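Local coordinates for protein mitomycin biosynthesis 6-O-methyltransferase (PDB 3GWZ) that methylates the quinone hydroxyl of demethylated mitomycin A and B precursors as a homodimer, using S-adenosyl-L-methionine as methyl donor, at residues T205-G210 against D270-K275; L216-L221 against E243-R248; V237-R242 against I256-F261; D260-I265 against V286-R291. One frame throughout, in Å; residues are numbered along the deposited sequence.

Contact 1. Residues T205-G210 against D270-K275; sequences TAVDIG and DVYLIK. With SAH (S-adenosyl-L-homocysteine), chain G.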
# COMPACT_ATOMS: atom_id res chain seq x y z
N THR A 205 -16.38 -34.98 -0.68
CA THR A 205 -15.30 -34.63 0.24
C THR A 205 -13.96 -34.56 -0.47
O THR A 205 -13.67 -35.36 -1.36
CB THR A 205 -15.16 -35.65 1.37
OG1 THR A 205 -14.99 -36.95 0.80
CG2 THR A 205 -16.39 -35.64 2.29
N ALA A 206 -13.14 -33.61 -0.05
CA ALA A 206 -11.79 -33.43 -0.58
C ALA A 206 -10.79 -33.25 0.57
O ALA A 206 -11.11 -32.68 1.61
CB ALA A 206 -11.75 -32.23 -1.50
N VAL A 207 -9.57 -33.75 0.37
CA VAL A 207 -8.52 -33.55 1.36
C VAL A 207 -7.27 -32.99 0.68
O VAL A 207 -6.79 -33.57 -0.29
CB VAL A 207 -8.16 -34.87 2.06
CG1 VAL A 207 -6.93 -34.68 2.93
CG2 VAL A 207 -9.34 -35.40 2.88
N ASP A 208 -6.78 -31.86 1.17
CA ASP A 208 -5.54 -31.30 0.62
C ASP A 208 -4.37 -31.61 1.54
O ASP A 208 -4.28 -31.09 2.67
CB ASP A 208 -5.62 -29.78 0.40
CG ASP A 208 -4.50 -29.26 -0.49
OD1 ASP A 208 -3.65 -30.08 -0.91
OD2 ASP A 208 -4.46 -28.05 -0.80
N ILE A 209 -3.48 -32.44 1.04
CA ILE A 209 -2.36 -32.94 1.82
C ILE A 209 -1.16 -32.00 1.71
O ILE A 209 -0.64 -31.81 0.62
CB ILE A 209 -1.95 -34.32 1.32
CG1 ILE A 209 -3.15 -35.27 1.30
CG2 ILE A 209 -0.81 -34.88 2.17
CD1 ILE A 209 -2.99 -36.42 0.34
N GLY A 210 -0.73 -31.43 2.84
CA GLY A 210 0.34 -30.44 2.81
C GLY A 210 -0.10 -29.21 2.03
O GLY A 210 0.65 -28.68 1.20
N ASP A 270 -13.39 -38.55 -1.15
CA ASP A 270 -13.58 -38.73 -2.58
C ASP A 270 -12.37 -38.29 -3.41
O ASP A 270 -12.01 -38.93 -4.40
CB ASP A 270 -14.82 -37.97 -3.05
CG ASP A 270 -16.11 -38.55 -2.48
OD1 ASP A 270 -16.16 -39.77 -2.25
OD2 ASP A 270 -17.07 -37.77 -2.27
N VAL A 271 -11.77 -37.17 -3.04
CA VAL A 271 -10.62 -36.69 -3.80
C VAL A 271 -9.52 -36.21 -2.86
O VAL A 271 -9.78 -35.49 -1.89
CB VAL A 271 -11.03 -35.59 -4.82
CG1 VAL A 271 -11.67 -34.40 -4.10
CG2 VAL A 271 -9.83 -35.14 -5.65
N TYR A 272 -8.30 -36.65 -3.14
CA TYR A 272 -7.13 -36.18 -2.41
C TYR A 272 -6.32 -35.29 -3.33
O TYR A 272 -6.19 -35.56 -4.52
CB TYR A 272 -6.29 -37.36 -1.92
CG TYR A 272 -7.00 -38.17 -0.86
CD1 TYR A 272 -6.77 -37.92 0.48
CD2 TYR A 272 -7.93 -39.14 -1.20
CE1 TYR A 272 -7.44 -38.62 1.47
CE2 TYR A 272 -8.60 -39.86 -0.23
CZ TYR A 272 -8.36 -39.60 1.10
OH TYR A 272 -9.02 -40.32 2.08
N LEU A 273 -5.78 -34.21 -2.78
CA LEU A 273 -4.97 -33.29 -3.57
C LEU A 273 -3.61 -33.15 -2.91
O LEU A 273 -3.52 -33.11 -1.68
CB LEU A 273 -5.64 -31.92 -3.69
CG LEU A 273 -6.98 -31.85 -4.44
CD1 LEU A 273 -8.10 -32.32 -3.56
CD2 LEU A 273 -7.24 -30.43 -4.91
N ILE A 274 -2.56 -33.09 -3.71
CA ILE A 274 -1.20 -32.93 -3.19
C ILE A 274 -0.40 -32.11 -4.20
O ILE A 274 0.01 -32.59 -5.25
CB ILE A 274 -0.55 -34.30 -2.86
CG1 ILE A 274 0.78 -34.11 -2.13
CG2 ILE A 274 -0.38 -35.17 -4.11
CD1 ILE A 274 1.26 -35.39 -1.41
N LYS A 275 -0.21 -30.83 -3.89
CA LYS A 275 0.34 -29.88 -4.85
C LYS A 275 1.66 -29.34 -4.35
O LYS A 275 1.73 -28.81 -3.24
CB LYS A 275 -0.65 -28.71 -5.05
CG LYS A 275 -0.14 -27.59 -5.94
CD LYS A 275 -1.26 -26.66 -6.41
CE LYS A 275 -1.66 -25.63 -5.35
NZ LYS A 275 -0.62 -24.59 -5.11
N SAH G . 0.44 -27.33 -1.17
CA SAH G . 0.91 -25.94 -0.85
CB SAH G . 2.29 -25.90 -0.16
CG SAH G . 3.47 -26.53 -0.92
SD SAH G . 5.02 -26.29 -0.06
C SAH G . 0.97 -25.14 -2.12
O SAH G . 1.03 -23.90 -2.06
OXT SAH G . 0.94 -25.69 -3.23
C5' SAH G . 5.15 -27.87 0.77
C4' SAH G . 4.36 -27.95 2.09
O4' SAH G . 4.54 -29.21 2.78
C3' SAH G . 4.69 -26.87 3.14
O3' SAH G . 3.53 -26.04 3.33
C2' SAH G . 4.99 -27.63 4.44
O2' SAH G . 4.38 -27.05 5.60
C1' SAH G . 4.35 -28.97 4.19
N9 SAH G . 4.97 -30.10 4.92
C8 SAH G . 6.28 -30.41 4.95
N7 SAH G . 6.49 -31.54 5.68
C5 SAH G . 5.27 -31.96 6.11
C6 SAH G . 4.76 -33.09 6.92
N6 SAH G . 5.65 -33.99 7.40
N1 SAH G . 3.43 -33.17 7.14
C2 SAH G . 2.57 -32.26 6.65
N3 SAH G . 2.97 -31.20 5.90
C4 SAH G . 4.28 -31.01 5.61
O HOH W 1 -1.00 -29.91 -1.40
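V207 and Y272 lie side by side and point the same way on neighbouring parallel strands, 205-209 and 271-275, of the Rossmann-like sheet of a class I methyltransferase. CB of V207 sits 3.7 Å from CD1 of the Y272 ring, approached obliquely, while CD1 of I209 slants in toward the same ring atom. A206 and L273 project to the other face of the sheet together with V271. There CG1 of V271, held between its backbone N and carbonyl carbon (chi1 59°), is pressed to 3.4 Å from CB of A206. In the parallel ladder between the strands, I209 N meets L273 O in a nearly straight bond (171°). At the leading end the side chains of T205 and D270 cross at about a right angle, and OG1 of T205 takes a hydrogen bond from D270 N at 3.0 Å. At the carboxyl ends the strands open onto S-adenosyl-L-homocysteine. Its amino N donates to the carbonyl oxygens of G210 and K275, and the bent K275 chain, which also salt-bridges E190, brings its ammonium to the ligand carboxylate. One water joining the strand ends lies 2.7 Å from D208 OD1 and 2.8 Å from I209 O, and accepts from K275 N.

Contact 2. Residues L216-L221 against E243-R248; sequences LMAAVL and ELLTGR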
# COMPACT_ATOMS: atom_id res chain seq x y z
N LEU A 216 -5.50 -23.32 -2.33
CA LEU A 216 -6.02 -24.33 -3.25
C LEU A 216 -7.38 -24.84 -2.76
O LEU A 216 -8.35 -24.88 -3.52
CB LEU A 216 -5.05 -25.50 -3.43
CG LEU A 216 -5.60 -26.62 -4.33
CD1 LEU A 216 -5.92 -26.08 -5.72
CD2 LEU A 216 -4.61 -27.79 -4.43
N MSE A 217 -7.46 -25.23 -1.49
CA MSE A 217 -8.73 -25.71 -0.94
C MSE A 217 -9.80 -24.62 -1.02
O MSE A 217 -10.97 -24.90 -1.32
CB MSE A 217 -8.56 -26.21 0.50
CG MSE A 217 -9.80 -26.89 1.09
SE MSE A 217 -10.12 -28.62 0.27
CE MSE A 217 -11.09 -28.06 -1.32
N ALA A 218 -9.41 -23.37 -0.76
CA ALA A 218 -10.35 -22.26 -0.80
C ALA A 218 -10.93 -22.06 -2.20
O ALA A 218 -12.13 -21.89 -2.36
CB ALA A 218 -9.70 -20.95 -0.29
N ALA A 219 -10.08 -22.11 -3.22
CA ALA A 219 -10.51 -21.93 -4.60
C ALA A 219 -11.46 -23.04 -5.04
O ALA A 219 -12.50 -22.79 -5.66
CB ALA A 219 -9.32 -21.87 -5.52
N VAL A 220 -11.10 -24.28 -4.72
CA VAL A 220 -11.93 -25.43 -5.07
C VAL A 220 -13.27 -25.41 -4.34
O VAL A 220 -14.31 -25.68 -4.93
CB VAL A 220 -11.18 -26.77 -4.84
CG1 VAL A 220 -12.09 -27.96 -5.10
CG2 VAL A 220 -9.96 -26.85 -5.74
N LEU A 221 -13.26 -25.06 -3.05
CA LEU A 221 -14.50 -24.97 -2.29
C LEU A 221 -15.40 -23.87 -2.85
O LEU A 221 -16.59 -24.07 -3.03
CB LEU A 221 -14.23 -24.74 -0.80
CG LEU A 221 -13.53 -25.89 -0.06
CD1 LEU A 221 -13.19 -25.47 1.34
CD2 LEU A 221 -14.39 -27.16 -0.06
N GLU A 243 -6.64 -19.32 9.50
CA GLU A 243 -6.91 -17.89 9.37
C GLU A 243 -7.38 -17.51 7.95
O GLU A 243 -8.37 -16.78 7.80
CB GLU A 243 -5.69 -17.05 9.77
CG GLU A 243 -5.94 -15.54 9.61
CD GLU A 243 -4.73 -14.68 9.98
OE1 GLU A 243 -3.83 -15.19 10.67
OE2 GLU A 243 -4.70 -13.50 9.58
N LEU A 244 -6.70 -18.00 6.92
CA LEU A 244 -7.07 -17.71 5.54
C LEU A 244 -8.46 -18.23 5.21
O LEU A 244 -9.31 -17.49 4.68
CB LEU A 244 -6.03 -18.27 4.55
CG LEU A 244 -6.27 -18.12 3.04
CD1 LEU A 244 -4.96 -18.16 2.25
CD2 LEU A 244 -7.25 -19.17 2.51
N LEU A 245 -8.71 -19.49 5.55
CA LEU A 245 -10.00 -20.11 5.25
C LEU A 245 -11.14 -19.48 6.05
O LEU A 245 -12.24 -19.30 5.53
CB LEU A 245 -9.93 -21.62 5.50
CG LEU A 245 -9.11 -22.40 4.45
CD1 LEU A 245 -8.66 -23.76 4.98
CD2 LEU A 245 -9.88 -22.55 3.14
N THR A 246 -10.89 -19.15 7.31
CA THR A 246 -11.94 -18.56 8.14
C THR A 246 -12.33 -17.17 7.65
O THR A 246 -13.52 -16.86 7.53
CB THR A 246 -11.50 -18.50 9.61
OG1 THR A 246 -11.23 -19.82 10.07
CG2 THR A 246 -12.58 -17.86 10.47
N GLY A 247 -11.33 -16.34 7.34
CA GLY A 247 -11.58 -14.99 6.88
C GLY A 247 -12.20 -14.93 5.49
O GLY A 247 -12.72 -13.88 5.08
N ARG A 248 -12.13 -16.04 4.76
CA ARG A 248 -12.81 -16.13 3.48
C ARG A 248 -14.18 -16.81 3.61
O ARG A 248 -14.82 -17.14 2.62
CB ARG A 248 -11.92 -16.80 2.43
CG ARG A 248 -10.90 -15.81 1.82
CD ARG A 248 -9.86 -16.48 0.95
NE ARG A 248 -10.44 -17.08 -0.25
CZ ARG A 248 -9.73 -17.65 -1.22
NH1 ARG A 248 -8.41 -17.68 -1.12
NH2 ARG A 248 -10.33 -18.19 -2.28
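The guanidinium of R248 lies flat against the methyl group of A218, whose CB stands 3.3 Å above the guanidinium plane and over its centre. R248 NH2 also forms a salt bridge with D222, just beyond segment 216-221, which probably steadies the group against the helix. The contact joins two neighbouring helices of the Rossmann-like methyltransferase domain, 215-223 and 235-247, each following a strand of the central sheet. R248 gets there by a bend in its chain at chi3 (65°), which brings the guanidinium over A218. CZ of R248 is then 3.4 Å from A218 CB.

A218 points toward the second helix and receives two leucine branches as well. L245 brings CD2 to 3.8 Å from A218 CB, and its side chain also packs on strand 254-258. No hydrogen bond crosses between the two segments, so methyl packing and the flat guanidinium make up this part of the interface. Beyond it, R248 packs on R72 of the second subunit, so this helix end also takes part in the dimer. A longer apolar approach completes the cluster, CD2 of L244 to CB of A218 at 4.1 Å.

Contact 3. Residues V237-R242 against I256-F261; sequences VAEEAR and ILPGDF. With SAH (S-adenosyl-L-homocysteine), chain G.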
# COMPACT_ATOMS: atom_id res chain seq x y z
N VAL A 237 1.65 -24.16 10.39
CA VAL A 237 1.16 -23.78 9.08
C VAL A 237 -0.35 -23.99 9.03
O VAL A 237 -1.08 -23.19 8.43
CB VAL A 237 1.86 -24.62 7.97
CG1 VAL A 237 1.43 -24.16 6.60
CG2 VAL A 237 3.39 -24.51 8.13
N ALA A 238 -0.82 -25.06 9.67
CA ALA A 238 -2.26 -25.34 9.70
C ALA A 238 -3.05 -24.17 10.29
O ALA A 238 -4.14 -23.85 9.82
CB ALA A 238 -2.53 -26.61 10.49
N GLU A 239 -2.49 -23.53 11.32
CA GLU A 239 -3.16 -22.37 11.92
C GLU A 239 -3.22 -21.19 10.96
O GLU A 239 -4.20 -20.44 10.94
CB GLU A 239 -2.49 -21.98 13.24
CG GLU A 239 -2.68 -23.01 14.35
CD GLU A 239 -4.14 -23.44 14.51
OE1 GLU A 239 -5.01 -22.55 14.61
OE2 GLU A 239 -4.41 -24.66 14.53
N GLU A 240 -2.18 -21.02 10.15
CA GLU A 240 -2.22 -19.98 9.13
C GLU A 240 -3.32 -20.29 8.11
O GLU A 240 -4.06 -19.39 7.69
CB GLU A 240 -0.86 -19.84 8.44
CG GLU A 240 0.26 -19.41 9.39
CD GLU A 240 1.61 -19.35 8.71
OE1 GLU A 240 1.66 -19.09 7.48
OE2 GLU A 240 2.63 -19.56 9.40
N ALA A 241 -3.43 -21.55 7.70
CA ALA A 241 -4.50 -21.95 6.80
C ALA A 241 -5.87 -21.71 7.43
O ALA A 241 -6.81 -21.30 6.74
CB ALA A 241 -4.36 -23.42 6.39
N ARG A 242 -5.98 -21.96 8.72
CA ARG A 242 -7.24 -21.68 9.41
C ARG A 242 -7.61 -20.20 9.29
O ARG A 242 -8.75 -19.86 9.00
CB ARG A 242 -7.18 -22.10 10.88
CG ARG A 242 -8.54 -22.05 11.58
CD ARG A 242 -8.42 -22.23 13.09
NE ARG A 242 -7.59 -23.38 13.46
CZ ARG A 242 -8.01 -24.64 13.52
NH1 ARG A 242 -9.26 -24.94 13.21
NH2 ARG A 242 -7.16 -25.60 13.86
N ILE A 256 -9.66 -28.22 9.64
CA ILE A 256 -8.21 -28.06 9.73
C ILE A 256 -7.60 -29.21 10.53
O ILE A 256 -7.97 -29.44 11.68
CB ILE A 256 -7.83 -26.77 10.46
CG1 ILE A 256 -8.48 -25.54 9.80
CG2 ILE A 256 -6.32 -26.64 10.56
CD1 ILE A 256 -8.11 -25.35 8.34
N LEU A 257 -6.66 -29.92 9.93
CA LEU A 257 -6.02 -31.07 10.57
C LEU A 257 -4.52 -30.85 10.71
O LEU A 257 -3.77 -31.05 9.75
CB LEU A 257 -6.28 -32.33 9.74
CG LEU A 257 -5.62 -33.61 10.25
CD1 LEU A 257 -5.99 -33.87 11.71
CD2 LEU A 257 -6.00 -34.79 9.36
N PRO A 258 -4.08 -30.41 11.89
CA PRO A 258 -2.65 -30.32 12.18
C PRO A 258 -2.10 -31.73 12.23
O PRO A 258 -2.64 -32.56 12.96
CB PRO A 258 -2.61 -29.68 13.57
CG PRO A 258 -3.97 -29.03 13.75
CD PRO A 258 -4.91 -29.91 13.00
N GLY A 259 -1.05 -32.01 11.47
CA GLY A 259 -0.55 -33.37 11.41
C GLY A 259 0.68 -33.54 10.54
O GLY A 259 1.30 -32.56 10.13
N ASP A 260 1.03 -34.79 10.28
CA ASP A 260 2.25 -35.15 9.59
C ASP A 260 1.87 -36.17 8.53
O ASP A 260 1.43 -37.28 8.88
CB ASP A 260 3.24 -35.75 10.60
CG ASP A 260 4.52 -36.25 9.96
OD1 ASP A 260 4.61 -36.31 8.71
OD2 ASP A 260 5.45 -36.61 10.72
N PHE A 261 2.03 -35.82 7.26
CA PHE A 261 1.57 -36.73 6.20
C PHE A 261 2.39 -38.03 6.08
O PHE A 261 2.04 -38.93 5.31
CB PHE A 261 1.38 -36.03 4.83
CG PHE A 261 2.57 -35.22 4.36
CD1 PHE A 261 3.83 -35.79 4.27
CD2 PHE A 261 2.41 -33.90 3.97
CE1 PHE A 261 4.92 -35.04 3.83
CE2 PHE A 261 3.49 -33.15 3.52
CZ PHE A 261 4.75 -33.72 3.45
N SAH G . 0.44 -27.33 -1.17
CA SAH G . 0.91 -25.94 -0.85
CB SAH G . 2.29 -25.90 -0.16
CG SAH G . 3.47 -26.53 -0.92
SD SAH G . 5.02 -26.29 -0.06
C SAH G . 0.97 -25.14 -2.12
O SAH G . 1.03 -23.90 -2.06
OXT SAH G . 0.94 -25.69 -3.23
C5' SAH G . 5.15 -27.87 0.77
C4' SAH G . 4.36 -27.95 2.09
O4' SAH G . 4.54 -29.21 2.78
C3' SAH G . 4.69 -26.87 3.14
O3' SAH G . 3.53 -26.04 3.33
C2' SAH G . 4.99 -27.63 4.44
O2' SAH G . 4.38 -27.05 5.60
C1' SAH G . 4.35 -28.97 4.19
N9 SAH G . 4.97 -30.10 4.92
C8 SAH G . 6.28 -30.41 4.95
N7 SAH G . 6.49 -31.54 5.68
C5 SAH G . 5.27 -31.96 6.11
C6 SAH G . 4.76 -33.09 6.92
N6 SAH G . 5.65 -33.99 7.40
N1 SAH G . 3.43 -33.17 7.14
C2 SAH G . 2.57 -32.26 6.65
N3 SAH G . 2.97 -31.20 5.90
C4 SAH G . 4.28 -31.01 5.61
O HOH W 2 -8.36 -28.26 14.10
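I256 carries this contact, its branches spread between the aliphatic and charged parts of R242 and the small A238. CG1 of I256 lies over one face of the R242 guanidinium, toward its rim, and 3.5 Å from NH1. The other branch of I256, CG2, sits against NH2 and reaches 3.8 Å from CB of A238. CB of R242 also rests on I256 CG1, so the arginine meets the isoleucine with both its base and its tip. It can do so because its chain, with CG anti to the backbone N (chi1 -170°), bends at chi3 (-49°). The P258 ring makes a looser approach to the A238 methyl.

A salt bridge within the helix probably holds the guanidinium flat over the isoleucine. R242 grips the E239 carboxylate side-on, NE to OE1 at 2.9 Å and NH2 to OE2 at 3.0 Å, with both oxygens met on their syn side and close to the guanidinium plane. Also at that edge, a water accepts from NH2 and donates to the I256 carbonyl, bridging the two segments.

Helix 235-247 and strand 254-258 are successive parts of a right-handed beta-alpha-beta unit that starts at strand 228-233. They run nearly antiparallel (168°), and A241 packs on L231 of strand 228-233. Past the strand the chain enters the cofactor pocket. D260 OD1 accepts from the adenine N6. F261 N donates to the ligand's N1 at 3.0 Å, and the F261 ring lies with one face over the adenine. V237 CG2 approaches the ribose O2' at 3.7 Å.

Contact 4. Residues D260-I265 against V286-R291; sequences DFFETI and VVRILR. With SAH (S-adenosyl-L-homocysteine), chain G.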
# COMPACT_ATOMS: atom_id res chain seq x y z
N ASP A 260 1.03 -34.79 10.28
CA ASP A 260 2.25 -35.15 9.59
C ASP A 260 1.87 -36.17 8.53
O ASP A 260 1.43 -37.28 8.88
CB ASP A 260 3.24 -35.75 10.60
CG ASP A 260 4.52 -36.25 9.96
OD1 ASP A 260 4.61 -36.31 8.71
OD2 ASP A 260 5.45 -36.61 10.72
N PHE A 261 2.03 -35.82 7.26
CA PHE A 261 1.57 -36.73 6.20
C PHE A 261 2.39 -38.03 6.08
O PHE A 261 2.04 -38.93 5.31
CB PHE A 261 1.38 -36.03 4.83
CG PHE A 261 2.57 -35.22 4.36
CD1 PHE A 261 3.83 -35.79 4.27
CD2 PHE A 261 2.41 -33.90 3.97
CE1 PHE A 261 4.92 -35.04 3.83
CE2 PHE A 261 3.49 -33.15 3.52
CZ PHE A 261 4.75 -33.72 3.45
N PHE A 262 3.46 -38.15 6.86
CA PHE A 262 4.17 -39.43 6.93
C PHE A 262 3.49 -40.38 7.92
O PHE A 262 3.78 -41.58 7.94
CB PHE A 262 5.63 -39.24 7.35
CG PHE A 262 6.49 -38.65 6.28
CD1 PHE A 262 6.85 -39.39 5.17
CD2 PHE A 262 6.95 -37.35 6.39
CE1 PHE A 262 7.65 -38.84 4.17
CE2 PHE A 262 7.75 -36.79 5.42
CZ PHE A 262 8.10 -37.53 4.31
N GLU A 263 2.59 -39.84 8.73
CA GLU A 263 1.94 -40.61 9.78
C GLU A 263 0.44 -40.69 9.56
O GLU A 263 -0.19 -41.68 9.92
CB GLU A 263 2.23 -40.00 11.15
CG GLU A 263 3.71 -39.96 11.53
CD GLU A 263 4.41 -41.31 11.34
OE1 GLU A 263 3.78 -42.37 11.55
OE2 GLU A 263 5.62 -41.30 11.00
N THR A 264 -0.13 -39.64 8.97
CA THR A 264 -1.58 -39.50 8.90
C THR A 264 -2.10 -39.01 7.55
O THR A 264 -1.61 -38.01 7.02
CB THR A 264 -2.08 -38.52 9.97
OG1 THR A 264 -1.61 -38.94 11.26
CG2 THR A 264 -3.60 -38.44 9.98
N ILE A 265 -3.09 -39.72 7.01
CA ILE A 265 -3.89 -39.22 5.90
C ILE A 265 -5.34 -39.56 6.21
O ILE A 265 -5.66 -40.72 6.39
CB ILE A 265 -3.53 -39.90 4.56
CG1 ILE A 265 -2.06 -39.66 4.20
CG2 ILE A 265 -4.43 -39.40 3.45
CD1 ILE A 265 -1.76 -38.24 3.77
N VAL A 286 8.71 -40.26 -1.10
CA VAL A 286 7.49 -40.14 -1.91
C VAL A 286 6.67 -41.42 -1.83
O VAL A 286 5.44 -41.38 -1.72
CB VAL A 286 7.80 -39.84 -3.39
CG1 VAL A 286 6.55 -40.09 -4.24
CG2 VAL A 286 8.28 -38.40 -3.55
N VAL A 287 7.34 -42.56 -1.87
CA VAL A 287 6.63 -43.83 -1.77
C VAL A 287 5.94 -43.95 -0.41
O VAL A 287 4.81 -44.43 -0.32
CB VAL A 287 7.55 -45.04 -2.06
CG1 VAL A 287 6.90 -46.35 -1.59
CG2 VAL A 287 7.88 -45.09 -3.54
N ARG A 288 6.61 -43.50 0.65
CA ARG A 288 6.00 -43.50 1.98
C ARG A 288 4.70 -42.71 1.97
O ARG A 288 3.67 -43.17 2.47
CB ARG A 288 6.95 -42.92 3.03
CG ARG A 288 8.18 -43.77 3.33
CD ARG A 288 9.17 -43.00 4.22
NE ARG A 288 8.65 -42.82 5.57
CZ ARG A 288 9.05 -41.88 6.42
NH1 ARG A 288 9.99 -41.00 6.07
NH2 ARG A 288 8.50 -41.81 7.62
N ILE A 289 4.74 -41.52 1.39
CA ILE A 289 3.54 -40.68 1.34
C ILE A 289 2.45 -41.34 0.51
O ILE A 289 1.30 -41.43 0.95
CB ILE A 289 3.86 -39.26 0.78
CG1 ILE A 289 4.81 -38.52 1.72
CG2 ILE A 289 2.58 -38.45 0.61
CD1 ILE A 289 5.54 -37.35 1.06
N LEU A 290 2.81 -41.81 -0.67
CA LEU A 290 1.85 -42.36 -1.62
C LEU A 290 1.16 -43.60 -1.05
O LEU A 290 -0.04 -43.81 -1.24
CB LEU A 290 2.54 -42.71 -2.94
CG LEU A 290 3.00 -41.52 -3.77
CD1 LEU A 290 3.74 -42.00 -5.02
CD2 LEU A 290 1.80 -40.64 -4.13
N ARG A 291 1.94 -44.42 -0.35
CA ARG A 291 1.40 -45.65 0.21
C ARG A 291 0.36 -45.35 1.29
O ARG A 291 -0.68 -46.00 1.35
CB ARG A 291 2.52 -46.55 0.74
CG ARG A 291 3.24 -47.34 -0.35
CD ARG A 291 4.36 -48.23 0.19
NE ARG A 291 5.03 -48.95 -0.89
CZ ARG A 291 6.17 -49.62 -0.76
NH1 ARG A 291 6.80 -49.66 0.41
NH2 ARG A 291 6.70 -50.24 -1.81
N SAH G . 0.44 -27.33 -1.17
CA SAH G . 0.91 -25.94 -0.85
CB SAH G . 2.29 -25.90 -0.16
CG SAH G . 3.47 -26.53 -0.92
SD SAH G . 5.02 -26.29 -0.06
C SAH G . 0.97 -25.14 -2.12
O SAH G . 1.03 -23.90 -2.06
OXT SAH G . 0.94 -25.69 -3.23
C5' SAH G . 5.15 -27.87 0.77
C4' SAH G . 4.36 -27.95 2.09
O4' SAH G . 4.54 -29.21 2.78
C3' SAH G . 4.69 -26.87 3.14
O3' SAH G . 3.53 -26.04 3.33
C2' SAH G . 4.99 -27.63 4.44
O2' SAH G . 4.38 -27.05 5.60
C1' SAH G . 4.35 -28.97 4.19
N9 SAH G . 4.97 -30.10 4.92
C8 SAH G . 6.28 -30.41 4.95
N7 SAH G . 6.49 -31.54 5.68
C5 SAH G . 5.27 -31.96 6.11
C6 SAH G . 4.76 -33.09 6.92
N6 SAH G . 5.65 -33.99 7.40
N1 SAH G . 3.43 -33.17 7.14
C2 SAH G . 2.57 -32.26 6.65
N3 SAH G . 2.97 -31.20 5.90
C4 SAH G . 4.28 -31.01 5.61
O HOH W 3 2.99 -41.73 5.06
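With CG beside its backbone N (chi1 -73°), F262 swings its ring across to helix 283-296, where the R288 chain, bent at chi3 (69°), lays its guanidinium nearly parallel over one ring face. The two planes are only 19° apart, and CD1 of F262 stands over the centre of the guanidinium, 3.6 Å from CZ of R288, although the side chains themselves meet at about a right angle.

I289 lies against both phenylalanines. Its CG1 approaches CE1 of F262 at 3.8 Å, and its CD1 reaches CE1 of F261 at 3.7 Å, both obliquely. One water donates to the carbonyl oxygens of F261 and R288, adding a polar bridge between loop and helix.

The loop is the adenine-binding turn that follows strand 254-258 in this methyltransferase fold. An Asx turn shapes it: OD1 of D260, the oxygen that also holds the adenine amine, accepts from F262 N at 2.9 Å, reached from above the carboxylate plane. Beyond the segments, W281 meets the F262 ring edge-to-face.

The guanidinium that lies over the F262 ring is also paired with D285 in a salt bridge, which probably steadies it there. E263 OE2 lies 4.5 Å from R288 NH2, beyond a salt bridge but near enough for a weak electrostatic attraction, perhaps. Because one D260 oxygen serves both the turn and the adenine amine, the loop conformation is probably coupled to recognition of the base.

In the fold
All four contacts lie in the methyltransferase domain, around one mixed sheet. Contact 1 pairs its central strands 205-209 and 271-275, and contacts 2 and 3 are nested within the loop it closes. Contacts 2 and 3 share helix 235-247 and touch where L245 meets I256, their centres about 13 Å apart. Contact 4 starts on D260 and F261, where contact 3 ends, and reaches helix 283-296, which follows strand 271-275. Contacts 2 and 4 are farthest apart, about 24 Å between centres, and do not touch. S-adenosyl-L-homocysteine is reached by contact 1 at its amino acid end, contact 3 at its adenine and ribose, and contact 4 at its adenine, so sheet, loops and helix 235-247 together form the cofactor pocket.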